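KLLA0F20702p (Kluyveromyces lactis, PDB 5Y5A) probably acts as the Est1 component of telomerase, helping to bring the enzyme to telomeres through its interaction with Cdc13. Local coordinates at residues Asn99-Asn104 with Ile203-Leu208; Cys191-Gly196 with Val234-Leu239; Ile230-Gly235 with Met487-Gly492; Gln257-Ser262 with Phe372-Met377. One frame throughout, in Å; residues are numbered along the deposited sequence.

Contact 1 of 4, residues Asn99-Asn104 with Ile203-Leu208; sequences NWRNRN and IIMEHL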
loop_
_atom_site.group_PDB
_atom_site.type_symbol
_atom_site.label_atom_id
_atom_site.label_comp_id
_atom_site.label_asym_id
_atom_site.label_seq_id
_atom_site.Cartn_x
_atom_site.Cartn_y
_atom_site.Cartn_z
ATOM N N ASN A 99 -0.765 18.442 -20.830
ATOM C CA ASN A 99 -0.361 18.518 -22.234
ATOM C C ASN A 99 0.298 19.842 -22.564
ATOM O O ASN A 99 1.321 19.898 -23.247
ATOM C CB ASN A 99 -1.564 18.315 -23.154
ATOM C CG ASN A 99 -2.144 16.925 -23.050
ATOM O OD1 ASN A 99 -1.922 16.221 -22.064
ATOM N ND2 ASN A 99 -2.890 16.518 -24.072
ATOM N N TRP A 100 -0.303 20.910 -22.062
ATOM C CA TRP A 100 0.202 22.244 -22.303
ATOM C C TRP A 100 1.528 22.462 -21.577
ATOM O O TRP A 100 2.454 23.032 -22.144
ATOM C CB TRP A 100 -0.828 23.282 -21.869
ATOM C CG TRP A 100 -0.992 24.384 -22.856
ATOM C CD1 TRP A 100 -1.995 24.525 -23.780
ATOM C CD2 TRP A 100 -0.121 25.499 -23.040
ATOM N NE1 TRP A 100 -1.801 25.662 -24.515
ATOM C CE2 TRP A 100 -0.657 26.280 -24.080
ATOM C CE3 TRP A 100 1.060 25.920 -22.419
ATOM C CZ2 TRP A 100 -0.053 27.449 -24.512
ATOM C CZ3 TRP A 100 1.652 27.071 -22.849
ATOM C CH2 TRP A 100 1.097 27.822 -23.882
ATOM N N ARG A 101 1.619 22.017 -20.324
ATOM C CA ARG A 101 2.868 22.131 -19.571
ATOM C C ARG A 101 4.001 21.420 -20.294
ATOM O O ARG A 101 5.155 21.850 -20.253
ATOM C CB ARG A 101 2.725 21.551 -18.164
ATOM C CG ARG A 101 4.019 21.611 -17.355
ATOM C CD ARG A 101 3.980 20.692 -16.142
ATOM N NE ARG A 101 5.185 20.818 -15.326
ATOM C CZ ARG A 101 6.259 20.045 -15.454
ATOM N NH1 ARG A 101 6.282 19.083 -16.371
ATOM N NH2 ARG A 101 7.310 20.238 -14.665
ATOM N N ASN A 102 3.660 20.326 -20.961
ATOM C CA ASN A 102 4.643 19.569 -21.711
ATOM C C ASN A 102 4.993 20.235 -23.042
ATOM O O ASN A 102 5.911 19.797 -23.733
ATOM C CB ASN A 102 4.143 18.146 -21.930
ATOM C CG ASN A 102 3.865 17.428 -20.625
ATOM O OD1 ASN A 102 4.457 17.742 -19.589
ATOM N ND2 ASN A 102 2.958 16.464 -20.666
ATOM N N ARG A 103 4.267 21.293 -23.398
ATOM C CA ARG A 103 4.670 22.143 -24.518
ATOM C C ARG A 103 5.829 23.026 -24.081
ATOM O O ARG A 103 6.679 23.403 -24.884
ATOM C CB ARG A 103 3.519 23.021 -25.015
ATOM C CG ARG A 103 2.781 22.512 -26.239
ATOM C CD ARG A 103 2.372 23.690 -27.116
ATOM N NE ARG A 103 1.562 23.293 -28.265
ATOM C CZ ARG A 103 1.150 24.136 -29.208
ATOM N NH1 ARG A 103 0.416 23.698 -30.220
ATOM N NH2 ARG A 103 1.472 25.421 -29.134
ATOM N N ASN A 104 5.841 23.353 -22.793
ATOM C CA ASN A 104 6.863 24.207 -22.201
ATOM C C ASN A 104 8.222 23.513 -22.109
ATOM O O ASN A 104 9.247 24.090 -22.476
ATOM C CB ASN A 104 6.407 24.662 -20.811
ATOM C CG ASN A 104 7.235 25.809 -20.260
ATOM O OD1 ASN A 104 8.428 25.932 -20.539
ATOM N ND2 ASN A 104 6.598 26.656 -19.461
ATOM N N ILE A 203 0.878 20.951 -7.963
ATOM C CA ILE A 203 2.303 20.974 -7.642
ATOM C C ILE A 203 3.165 20.810 -8.891
ATOM O O ILE A 203 4.155 21.521 -9.073
ATOM C CB ILE A 203 2.646 19.884 -6.634
ATOM C CG1 ILE A 203 2.140 20.295 -5.254
ATOM C CG2 ILE A 203 4.144 19.627 -6.595
ATOM C CD1 ILE A 203 2.058 19.152 -4.293
ATOM N N ILE A 204 2.766 19.887 -9.760
ATOM C CA ILE A 204 3.461 19.677 -11.023
ATOM C C ILE A 204 3.452 20.940 -11.899
ATOM O O ILE A 204 4.481 21.322 -12.464
ATOM C CB ILE A 204 2.843 18.495 -11.787
ATOM C CG1 ILE A 204 3.189 17.192 -11.064
ATOM C CG2 ILE A 204 3.338 18.458 -13.229
ATOM C CD1 ILE A 204 2.277 16.048 -11.395
ATOM N N MET A 205 2.323 21.605 -11.997
ATOM C CA MET A 205 2.275 22.797 -12.802
ATOM C C MET A 205 3.066 23.924 -12.154
ATOM O O MET A 205 3.759 24.652 -12.819
ATOM C CB MET A 205 0.833 23.204 -13.025
ATOM C CG MET A 205 -0.045 22.068 -13.489
ATOM S SD MET A 205 0.233 21.686 -15.204
ATOM C CE MET A 205 -0.266 19.992 -15.280
ATOM N N GLU A 206 2.959 24.041 -10.843
ATOM C CA GLU A 206 3.636 25.105 -10.116
ATOM C C GLU A 206 5.150 24.928 -10.081
ATOM O O GLU A 206 5.872 25.803 -9.596
ATOM C CB GLU A 206 3.103 25.189 -8.686
ATOM C CG GLU A 206 1.734 25.819 -8.569
ATOM C CD GLU A 206 1.341 26.057 -7.129
ATOM O OE1 GLU A 206 1.828 25.312 -6.252
ATOM O OE2 GLU A 206 0.559 26.993 -6.872
ATOM N N HIS A 207 5.632 23.800 -10.593
ATOM C CA HIS A 207 7.064 23.523 -10.588
ATOM C C HIS A 207 7.750 23.967 -11.879
ATOM O O HIS A 207 7.200 23.819 -12.973
ATOM C CB HIS A 207 7.316 22.035 -10.346
ATOM C CG HIS A 207 8.043 21.753 -9.069
ATOM N ND1 HIS A 207 9.308 21.212 -9.038
ATOM C CD2 HIS A 207 7.681 21.950 -7.779
ATOM C CE1 HIS A 207 9.697 21.081 -7.780
ATOM N NE2 HIS A 207 8.727 21.520 -6.998
ATOM N N LEU A 208 8.948 24.488 -11.759
ATOM C CA LEU A 208 9.647 24.923 -12.935
ATOM C C LEU A 208 10.292 23.758 -13.637
ATOM O O LEU A 208 10.154 23.609 -14.840
ATOM C CB LEU A 208 10.707 25.932 -12.547
ATOM C CG LEU A 208 11.660 25.374 -11.521
ATOM C CD1 LEU A 208 12.953 25.043 -12.236
ATOM C CD2 LEU A 208 11.857 26.393 -10.419
#
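The guanidinium of Arg101 carries Ile204 CG2 over one face, 3.6 Å above the plane and displaced toward the rim. At its edge, near the plane, lies His207 O, 4.0 Å from Arg101 NH2, and Asn102 OD1 sits in the plane at the edge as well. The carbonyl of Leu208 approaches obliquely. Arg101 NE lies 3.0 Å from Ile204 O, a weak hydrogen bond with an N-H...O angle of only 126°. The arginine reaches that far because its CG stands anti to the backbone N (chi1 178°) and the chain stays extended as far as NE; its side chain crosses that of Ile204 at about a right angle. Both segments belong to the helical Est1 region of the TPR clan: Arg101 rides near the end of helix 78-105, and Ile204 and Met205 lie in the last turn of helix 179-206. Nearer the backbone, Met205 bends at chi2 and brings SD alongside the root of the arginine, 3.9 Å from Arg101 CB. The aliphatic stem is thus packed against sulfur and methyl while the polar end heads for the loop. Beyond the two segments, Arg101 NH2 forms a salt bridge with Asp210. The carbonyls of Ile204 and His207, near the closing turn of a helix, would probably add to the attraction felt by the positive charge.

Contact 2 of 4, residues Cys191-Gly196 with Val234-Leu239; sequences CLLYIG and VGETFL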
loop_
_atom_site.group_PDB
_atom_site.type_symbol
_atom_site.label_atom_id
_atom_site.label_comp_id
_atom_site.label_asym_id
_atom_site.label_seq_id
_atom_site.Cartn_x
_atom_site.Cartn_y
_atom_site.Cartn_z
ATOM N N CYS A 191 -13.770 12.368 -1.955
ATOM C CA CYS A 191 -13.388 13.767 -1.789
ATOM C C CYS A 191 -11.912 13.873 -1.444
ATOM O O CYS A 191 -11.186 14.679 -2.019
ATOM C CB CYS A 191 -14.223 14.442 -0.703
ATOM S SG CYS A 191 -15.939 14.707 -1.144
ATOM N N LEU A 192 -11.473 13.050 -0.501
ATOM C CA LEU A 192 -10.077 13.037 -0.109
ATOM C C LEU A 192 -9.187 12.548 -1.253
ATOM O O LEU A 192 -8.083 13.056 -1.442
ATOM C CB LEU A 192 -9.888 12.170 1.133
ATOM C CG LEU A 192 -10.615 12.681 2.384
ATOM C CD1 LEU A 192 -10.675 11.593 3.439
ATOM C CD2 LEU A 192 -9.947 13.931 2.944
ATOM N N LEU A 193 -9.671 11.570 -2.017
ATOM C CA LEU A 193 -8.920 11.052 -3.162
ATOM C C LEU A 193 -8.708 12.109 -4.244
ATOM O O LEU A 193 -7.602 12.262 -4.764
ATOM C CB LEU A 193 -9.625 9.837 -3.776
ATOM C CG LEU A 193 -8.968 9.245 -5.035
ATOM C CD1 LEU A 193 -7.585 8.659 -4.733
ATOM C CD2 LEU A 193 -9.850 8.188 -5.691
ATOM N N TYR A 194 -9.761 12.839 -4.587
ATOM C CA TYR A 194 -9.675 13.754 -5.717
ATOM C C TYR A 194 -9.076 15.103 -5.323
ATOM O O TYR A 194 -8.545 15.825 -6.166
ATOM C CB TYR A 194 -11.050 13.928 -6.358
ATOM C CG TYR A 194 -11.550 12.644 -6.975
ATOM C CD1 TYR A 194 -10.720 11.877 -7.788
ATOM C CD2 TYR A 194 -12.842 12.180 -6.730
ATOM C CE1 TYR A 194 -11.165 10.683 -8.350
ATOM C CE2 TYR A 194 -13.295 10.990 -7.286
ATOM C CZ TYR A 194 -12.455 10.247 -8.095
ATOM O OH TYR A 194 -12.903 9.071 -8.654
ATOM N N ILE A 195 -9.151 15.442 -4.044
ATOM C CA ILE A 195 -8.379 16.569 -3.547
ATOM C C ILE A 195 -6.901 16.215 -3.710
ATOM O O ILE A 195 -6.114 17.028 -4.191
ATOM C CB ILE A 195 -8.711 16.899 -2.076
ATOM C CG1 ILE A 195 -10.031 17.672 -1.996
ATOM C CG2 ILE A 195 -7.604 17.716 -1.442
ATOM C CD1 ILE A 195 -10.487 17.969 -0.587
ATOM N N GLY A 196 -6.547 14.983 -3.338
ATOM C CA GLY A 196 -5.185 14.487 -3.472
ATOM C C GLY A 196 -4.643 14.605 -4.886
ATOM O O GLY A 196 -3.593 15.218 -5.109
ATOM N N VAL A 234 -9.646 0.515 -0.943
ATOM C CA VAL A 234 -9.651 1.172 -2.244
ATOM C C VAL A 234 -8.235 1.320 -2.784
ATOM O O VAL A 234 -7.426 2.096 -2.261
ATOM C CB VAL A 234 -10.355 2.545 -2.171
ATOM C CG1 VAL A 234 -10.104 3.364 -3.427
ATOM C CG2 VAL A 234 -11.846 2.344 -1.962
ATOM N N GLY A 235 -7.943 0.552 -3.830
ATOM C CA GLY A 235 -6.626 0.533 -4.432
ATOM C C GLY A 235 -6.193 1.867 -5.007
ATOM O O GLY A 235 -5.005 2.201 -4.967
ATOM N N GLU A 236 -7.152 2.634 -5.528
ATOM C CA GLU A 236 -6.839 3.856 -6.260
ATOM C C GLU A 236 -6.040 4.849 -5.421
ATOM O O GLU A 236 -5.214 5.594 -5.948
ATOM C CB GLU A 236 -8.121 4.515 -6.771
ATOM C CG GLU A 236 -7.888 5.562 -7.854
ATOM C CD GLU A 236 -7.399 4.963 -9.168
ATOM O OE1 GLU A 236 -7.655 3.764 -9.422
ATOM O OE2 GLU A 236 -6.766 5.703 -9.954
ATOM N N THR A 237 -6.270 4.846 -4.114
ATOM C CA THR A 237 -5.538 5.733 -3.222
ATOM C C THR A 237 -4.045 5.422 -3.214
ATOM O O THR A 237 -3.218 6.321 -3.220
ATOM C CB THR A 237 -6.052 5.631 -1.789
ATOM O OG1 THR A 237 -7.484 5.634 -1.794
ATOM C CG2 THR A 237 -5.537 6.800 -0.979
ATOM N N PHE A 238 -3.715 4.139 -3.182
ATOM C CA PHE A 238 -2.323 3.698 -3.235
ATOM C C PHE A 238 -1.721 4.029 -4.595
ATOM O O PHE A 238 -0.563 4.428 -4.687
ATOM C CB PHE A 238 -2.221 2.187 -2.957
ATOM C CG PHE A 238 -2.654 1.797 -1.572
ATOM C CD1 PHE A 238 -3.993 1.554 -1.292
ATOM C CD2 PHE A 238 -1.724 1.669 -0.549
ATOM C CE1 PHE A 238 -4.397 1.194 -0.012
ATOM C CE2 PHE A 238 -2.119 1.304 0.729
ATOM C CZ PHE A 238 -3.457 1.069 0.998
ATOM N N LEU A 239 -2.517 3.869 -5.649
ATOM C CA LEU A 239 -2.046 4.175 -6.995
ATOM C C LEU A 239 -1.595 5.630 -7.097
ATOM O O LEU A 239 -0.516 5.930 -7.616
ATOM C CB LEU A 239 -3.134 3.901 -8.039
ATOM C CG LEU A 239 -2.620 4.133 -9.463
ATOM C CD1 LEU A 239 -1.879 2.901 -9.980
ATOM C CD2 LEU A 239 -3.722 4.545 -10.419
#
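The opening turn of helix 235-247, at Glu236 and Thr237, packs against the middle of helix 179-206 through one leucine, Leu193. The two methyls of Leu193 share the work. CD1 lies 3.9 Å from Thr237 CA, pressing on the helix backbone itself, and CD2 meets the aliphatic Glu236 CG at the same 3.9 Å. With CG anti to the backbone N (chi1 177°), the leucine forks straight out between the helices; within these two segments the backbones are nearest at Leu193 CA and Thr237 CA, 6.3 Å apart. The Glu236 side chain crosses that of Leu193 at about a right angle: chi1 (-164°) sets its CG against the leucine methyl, and the bend at chi2 (68°) carries the carboxylate off, OE1 being hydrogen-bonded to Ser268 in the loop beyond. Behind Leu193, Leu192 and Ile195 of the same helix lean on helices 218-230 and 113-144. This apolar packing joins helices that are next but one in the chain, consistent with neighbouring repeats of a TPR-like, all-helical fold.

Contact 3 of 4, residues Ile230-Gly235 with Met487-Gly492; sequences IVPSVG and MLKEFG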
loop_
_atom_site.group_PDB
_atom_site.type_symbol
_atom_site.label_atom_id
_atom_site.label_comp_id
_atom_site.label_asym_id
_atom_site.label_seq_id
_atom_site.Cartn_x
_atom_site.Cartn_y
_atom_site.Cartn_z
ATOM N N ILE A 230 -9.463 5.734 6.068
ATOM C CA ILE A 230 -10.892 5.496 6.290
ATOM C C ILE A 230 -11.489 4.369 5.431
ATOM O O ILE A 230 -12.476 3.749 5.832
ATOM C CB ILE A 230 -11.720 6.784 6.065
ATOM C CG1 ILE A 230 -11.606 7.283 4.623
ATOM C CG2 ILE A 230 -11.290 7.869 7.045
ATOM C CD1 ILE A 230 -12.540 8.450 4.308
ATOM N N VAL A 231 -10.916 4.118 4.252
ATOM C CA VAL A 231 -11.329 2.986 3.411
ATOM C C VAL A 231 -10.112 2.349 2.742
ATOM O O VAL A 231 -9.862 2.558 1.550
ATOM C CB VAL A 231 -12.331 3.381 2.300
ATOM C CG1 VAL A 231 -12.940 2.131 1.695
ATOM C CG2 VAL A 231 -13.427 4.291 2.823
ATOM N N PRO A 232 -9.350 1.559 3.506
ATOM C CA PRO A 232 -8.092 1.006 2.987
ATOM C C PRO A 232 -8.280 0.007 1.848
ATOM O O PRO A 232 -7.308 -0.299 1.159
ATOM C CB PRO A 232 -7.478 0.336 4.221
ATOM C CG PRO A 232 -8.655 0.048 5.120
ATOM C CD PRO A 232 -9.591 1.190 4.916
ATOM N N SER A 233 -9.497 -0.481 1.636
ATOM C CA SER A 233 -9.743 -1.426 0.542
ATOM C C SER A 233 -9.560 -0.810 -0.850
ATOM O O SER A 233 -9.351 -1.530 -1.830
ATOM C CB SER A 233 -11.154 -2.003 0.639
ATOM O OG SER A 233 -12.107 -1.037 0.232
ATOM N N VAL A 234 -9.646 0.515 -0.943
ATOM C CA VAL A 234 -9.651 1.172 -2.244
ATOM C C VAL A 234 -8.235 1.320 -2.784
ATOM O O VAL A 234 -7.426 2.096 -2.261
ATOM C CB VAL A 234 -10.355 2.545 -2.171
ATOM C CG1 VAL A 234 -10.104 3.364 -3.427
ATOM C CG2 VAL A 234 -11.846 2.344 -1.962
ATOM N N GLY A 235 -7.943 0.552 -3.830
ATOM C CA GLY A 235 -6.626 0.533 -4.432
ATOM C C GLY A 235 -6.193 1.867 -5.007
ATOM O O GLY A 235 -5.005 2.201 -4.967
ATOM N N MET A 487 -1.184 -1.071 8.716
ATOM C CA MET A 487 -0.575 -0.884 7.401
ATOM C C MET A 487 -1.148 -1.839 6.360
ATOM O O MET A 487 -1.306 -1.470 5.199
ATOM C CB MET A 487 0.945 -1.052 7.488
ATOM C CG MET A 487 1.602 0.016 8.359
ATOM S SD MET A 487 3.302 -0.359 8.830
ATOM C CE MET A 487 4.125 -0.136 7.255
ATOM N N LEU A 488 -1.481 -3.053 6.785
ATOM C CA LEU A 488 -1.885 -4.105 5.856
ATOM C C LEU A 488 -3.398 -4.379 5.785
ATOM O O LEU A 488 -3.823 -5.402 5.225
ATOM C CB LEU A 488 -1.149 -5.398 6.220
ATOM C CG LEU A 488 0.371 -5.335 6.016
ATOM C CD1 LEU A 488 1.015 -6.690 6.282
ATOM C CD2 LEU A 488 0.677 -4.880 4.610
ATOM N N LYS A 489 -4.213 -3.492 6.356
ATOM C CA LYS A 489 -5.665 -3.675 6.286
ATOM C C LYS A 489 -6.101 -3.759 4.823
ATOM O O LYS A 489 -5.685 -2.937 4.015
ATOM C CB LYS A 489 -6.397 -2.539 7.006
ATOM C CG LYS A 489 -6.177 -2.541 8.503
ATOM C CD LYS A 489 -6.624 -1.249 9.163
ATOM C CE LYS A 489 -8.130 -1.198 9.331
ATOM N NZ LYS A 489 -8.519 -0.119 10.286
ATOM N N GLU A 490 -6.894 -4.782 4.502
ATOM C CA GLU A 490 -7.423 -5.048 3.150
ATOM C C GLU A 490 -6.374 -5.484 2.121
ATOM O O GLU A 490 -6.659 -5.529 0.920
ATOM C CB GLU A 490 -8.172 -3.827 2.616
ATOM C CG GLU A 490 -9.254 -3.321 3.551
ATOM C CD GLU A 490 -10.533 -4.156 3.531
ATOM O OE1 GLU A 490 -10.494 -5.366 3.201
ATOM O OE2 GLU A 490 -11.596 -3.584 3.851
ATOM N N PHE A 491 -5.172 -5.805 2.596
ATOM C CA PHE A 491 -4.126 -6.397 1.761
ATOM C C PHE A 491 -4.492 -7.840 1.424
ATOM O O PHE A 491 -4.570 -8.680 2.317
ATOM C CB PHE A 491 -2.783 -6.342 2.489
ATOM C CG PHE A 491 -1.590 -6.723 1.651
ATOM C CD1 PHE A 491 -1.353 -6.117 0.425
ATOM C CD2 PHE A 491 -0.661 -7.639 2.136
ATOM C CE1 PHE A 491 -0.226 -6.443 -0.326
ATOM C CE2 PHE A 491 0.465 -7.965 1.395
ATOM C CZ PHE A 491 0.681 -7.361 0.157
ATOM N N GLY A 492 -4.716 -8.124 0.145
ATOM C CA GLY A 492 -5.159 -9.446 -0.283
ATOM C C GLY A 492 -4.303 -10.648 0.103
ATOM O O GLY A 492 -4.833 -11.660 0.545
HETATM O O HOH W 1 -4.959 -2.234 1.335
HETATM O O HOH W 2 -11.890 -0.922 3.462
#
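Pro232 sets its ring against the base of two side chains, CG lying 3.8 Å from Glu490 CG and 3.9 Å from Lys489 CB, the proline side chain crossing both at a slant. The motif is a pair of facing beta turns: type I from Val231 to Val234, following helix 218-230, and type II from Leu488 to Phe491, following helix 483-487. Glu490 bends at chi2 (-77°) to bring its carboxylate back over Ser233, whose CB stands 3.6 Å from Glu490 OE2. The other oxygen, OE1, makes a salt bridge with Arg265. An alanine in place of Glu490 removes this carboxylate and would probably leave Arg265 without its charge partner and water 2 without its acceptor. The site touches the bound peptide, presumably from Cdc13: Ser233 OG is hydrogen-bonded to its backbone, and Lys489, whose NZ also reaches Leu516 O, makes a cation-pi contact with one of its aromatic side chains. Two waters stitch the turns together. Water 1 donates to both Pro232 O and Lys489 O; water 2 accepts from Ser233 N at 3.0 Å and donates to Glu490 OE2 at 2.7 Å.

Contact 4 of 4, residues Gln257-Ser262 with Phe372-Met377; sequences QFVRSS and FHMYQM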
loop_
_atom_site.group_PDB
_atom_site.type_symbol
_atom_site.label_atom_id
_atom_site.label_comp_id
_atom_site.label_asym_id
_atom_site.label_seq_id
_atom_site.Cartn_x
_atom_site.Cartn_y
_atom_site.Cartn_z
ATOM N N GLN A 257 3.623 0.914 -3.744
ATOM C CA GLN A 257 2.285 1.491 -3.786
ATOM C C GLN A 257 1.476 0.920 -4.951
ATOM O O GLN A 257 0.273 0.675 -4.823
ATOM C CB GLN A 257 2.371 3.013 -3.885
ATOM C CG GLN A 257 2.946 3.671 -2.631
ATOM C CD GLN A 257 1.972 3.664 -1.458
ATOM O OE1 GLN A 257 0.754 3.755 -1.638
ATOM N NE2 GLN A 257 2.507 3.556 -0.254
ATOM N N PHE A 258 2.137 0.704 -6.085
ATOM C CA PHE A 258 1.467 0.077 -7.226
ATOM C C PHE A 258 1.010 -1.343 -6.888
ATOM O O PHE A 258 -0.061 -1.774 -7.311
ATOM C CB PHE A 258 2.379 0.054 -8.462
ATOM C CG PHE A 258 2.688 1.425 -9.020
ATOM C CD1 PHE A 258 1.856 2.507 -8.752
ATOM C CD2 PHE A 258 3.814 1.633 -9.809
ATOM C CE1 PHE A 258 2.136 3.775 -9.269
ATOM C CE2 PHE A 258 4.102 2.896 -10.326
ATOM C CZ PHE A 258 3.262 3.968 -10.052
ATOM N N VAL A 259 1.827 -2.068 -6.130
ATOM C CA VAL A 259 1.483 -3.430 -5.738
ATOM C C VAL A 259 0.309 -3.410 -4.768
ATOM O O VAL A 259 -0.620 -4.192 -4.903
ATOM C CB VAL A 259 2.681 -4.154 -5.095
ATOM C CG1 VAL A 259 2.226 -5.426 -4.396
ATOM C CG2 VAL A 259 3.726 -4.475 -6.160
ATOM N N ARG A 260 0.342 -2.493 -3.800
ATOM C CA ARG A 260 -0.773 -2.345 -2.864
ATOM C C ARG A 260 -2.082 -2.007 -3.597
ATOM O O ARG A 260 -3.168 -2.371 -3.148
ATOM C CB ARG A 260 -0.472 -1.262 -1.823
ATOM C CG ARG A 260 0.685 -1.576 -0.856
ATOM C CD ARG A 260 0.387 -2.787 0.032
ATOM N NE ARG A 260 -0.903 -2.688 0.708
ATOM C CZ ARG A 260 -1.088 -2.140 1.907
ATOM N NH1 ARG A 260 -0.059 -1.628 2.574
ATOM N NH2 ARG A 260 -2.306 -2.106 2.443
ATOM N N SER A 261 -1.968 -1.308 -4.722
ATOM C CA SER A 261 -3.141 -0.816 -5.428
ATOM C C SER A 261 -3.755 -1.929 -6.259
ATOM O O SER A 261 -4.927 -1.876 -6.609
ATOM C CB SER A 261 -2.781 0.371 -6.325
ATOM O OG SER A 261 -2.275 -0.082 -7.567
ATOM N N SER A 262 -2.942 -2.933 -6.573
ATOM C CA SER A 262 -3.375 -4.047 -7.400
ATOM C C SER A 262 -3.946 -5.173 -6.570
ATOM O O SER A 262 -4.652 -6.017 -7.092
ATOM C CB SER A 262 -2.212 -4.598 -8.228
ATOM O OG SER A 262 -1.580 -3.580 -8.969
ATOM N N PHE A 372 4.708 -11.788 -5.553
ATOM C CA PHE A 372 4.460 -13.178 -5.939
ATOM C C PHE A 372 3.065 -13.288 -6.548
ATOM O O PHE A 372 2.840 -14.069 -7.475
ATOM C CB PHE A 372 4.602 -14.143 -4.745
ATOM C CG PHE A 372 4.239 -15.582 -5.079
ATOM C CD1 PHE A 372 5.129 -16.395 -5.770
ATOM C CD2 PHE A 372 3.018 -16.114 -4.693
ATOM C CE1 PHE A 372 4.806 -17.705 -6.082
ATOM C CE2 PHE A 372 2.680 -17.434 -5.006
ATOM C CZ PHE A 372 3.574 -18.229 -5.700
ATOM N N HIS A 373 2.128 -12.500 -6.029
ATOM C CA HIS A 373 0.768 -12.519 -6.558
ATOM C C HIS A 373 0.662 -11.624 -7.793
ATOM O O HIS A 373 -0.169 -11.865 -8.650
ATOM C CB HIS A 373 -0.236 -12.096 -5.486
ATOM C CG HIS A 373 -0.183 -12.947 -4.254
ATOM N ND1 HIS A 373 -0.939 -14.089 -4.108
ATOM C CD2 HIS A 373 0.563 -12.838 -3.129
ATOM C CE1 HIS A 373 -0.673 -14.641 -2.938
ATOM N NE2 HIS A 373 0.232 -13.902 -2.322
ATOM N N MET A 374 1.505 -10.597 -7.884
ATOM C CA MET A 374 1.634 -9.858 -9.142
ATOM C C MET A 374 2.048 -10.844 -10.241
ATOM O O MET A 374 1.461 -10.871 -11.323
ATOM C CB MET A 374 2.655 -8.721 -9.027
ATOM C CG MET A 374 2.298 -7.649 -7.991
ATOM S SD MET A 374 0.711 -6.837 -8.316
ATOM C CE MET A 374 1.156 -5.766 -9.687
ATOM N N TYR A 375 3.065 -11.650 -9.939
ATOM C CA TYR A 375 3.545 -12.688 -10.844
ATOM C C TYR A 375 2.402 -13.576 -11.357
ATOM O O TYR A 375 2.327 -13.867 -12.552
ATOM C CB TYR A 375 4.612 -13.561 -10.147
ATOM C CG TYR A 375 5.230 -14.643 -11.026
ATOM C CD1 TYR A 375 4.517 -15.785 -11.365
ATOM C CD2 TYR A 375 6.533 -14.521 -11.506
ATOM C CE1 TYR A 375 5.061 -16.765 -12.164
ATOM C CE2 TYR A 375 7.091 -15.508 -12.311
ATOM C CZ TYR A 375 6.346 -16.628 -12.629
ATOM O OH TYR A 375 6.874 -17.617 -13.418
ATOM N N GLN A 376 1.527 -14.020 -10.460
ATOM C CA GLN A 376 0.470 -14.953 -10.859
ATOM C C GLN A 376 -0.585 -14.266 -11.697
ATOM O O GLN A 376 -1.131 -14.868 -12.614
ATOM C CB GLN A 376 -0.171 -15.609 -9.632
ATOM C CG GLN A 376 0.811 -16.436 -8.798
ATOM C CD GLN A 376 0.113 -17.253 -7.737
ATOM O OE1 GLN A 376 0.319 -18.464 -7.636
ATOM N NE2 GLN A 376 -0.735 -16.598 -6.945
ATOM N N MET A 377 -0.879 -13.005 -11.397
ATOM C CA MET A 377 -1.854 -12.280 -12.205
ATOM C C MET A 377 -1.281 -11.939 -13.573
ATOM O O MET A 377 -1.992 -11.971 -14.565
ATOM C CB MET A 377 -2.318 -11.007 -11.510
ATOM C CG MET A 377 -3.161 -11.250 -10.275
ATOM S SD MET A 377 -3.549 -9.681 -9.488
ATOM C CE MET A 377 -4.854 -9.091 -10.556
#
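Met374 fills the gap between the helices, touching Val259 with its CG and Ser262 with its thioether end. Met374 CG lies 3.9 Å from Val259 CG2, the two side chains running at a slant to each other. Bends at chi2 (-59°) and chi3 (-75°) then fold the chain so that SD comes 3.7 Å from Ser262 CB and CE 3.6 Å from Ser262 OG. That hydroxyl is in turn fixed by its own helix: Ser262 OG donates to Phe258 O, one turn back, at 2.9 Å, tilted from the carbonyl plane. Ser261 OG donates to the same Phe258 O at 2.8 Å from the opposite face, so two hydroxyls grip one carbonyl. Replacing Ser262 with an alanine takes away the hydroxyl and would probably open a gap beside Met374 CE, leaving that methyl freer to turn, and would leave Phe258 O with one hydroxyl donor in place of two. Further out, Phe275 of helix 271-279 packs on both Val259 and Met374, and on the far side of helix 339-379 Phe372 leans on helix 385-410. The result is a buried, largely apolar helix-helix interface inside the helical Est1 DNA/RNA binding region, where short helix 251-263 is set against long helix 339-379.

Contact 1 lies at the periphery, its centre about 27 Å from the chain's, while contacts 2, 3 and 4 cluster near the core. Contacts 1 and 2 share helix 179-206, centres about 22 Å apart, and their segments alternate along the chain; contact 1 closes before contacts 3 and 4 begin. Contact 2 joins the Est1 region to the DNA/RNA binding region and shares Val234 and Gly235 with contact 3, about 12 Å away by centres. Contact 4, about 13 Å from contact 3 by centres, falls between its two turns in sequence and touches it through Arg260, whose NH1 probably hydrogen-bonds Met487 O. In this fragment of the longer protein, the turns meeting the bound peptide rest on helices of both regions.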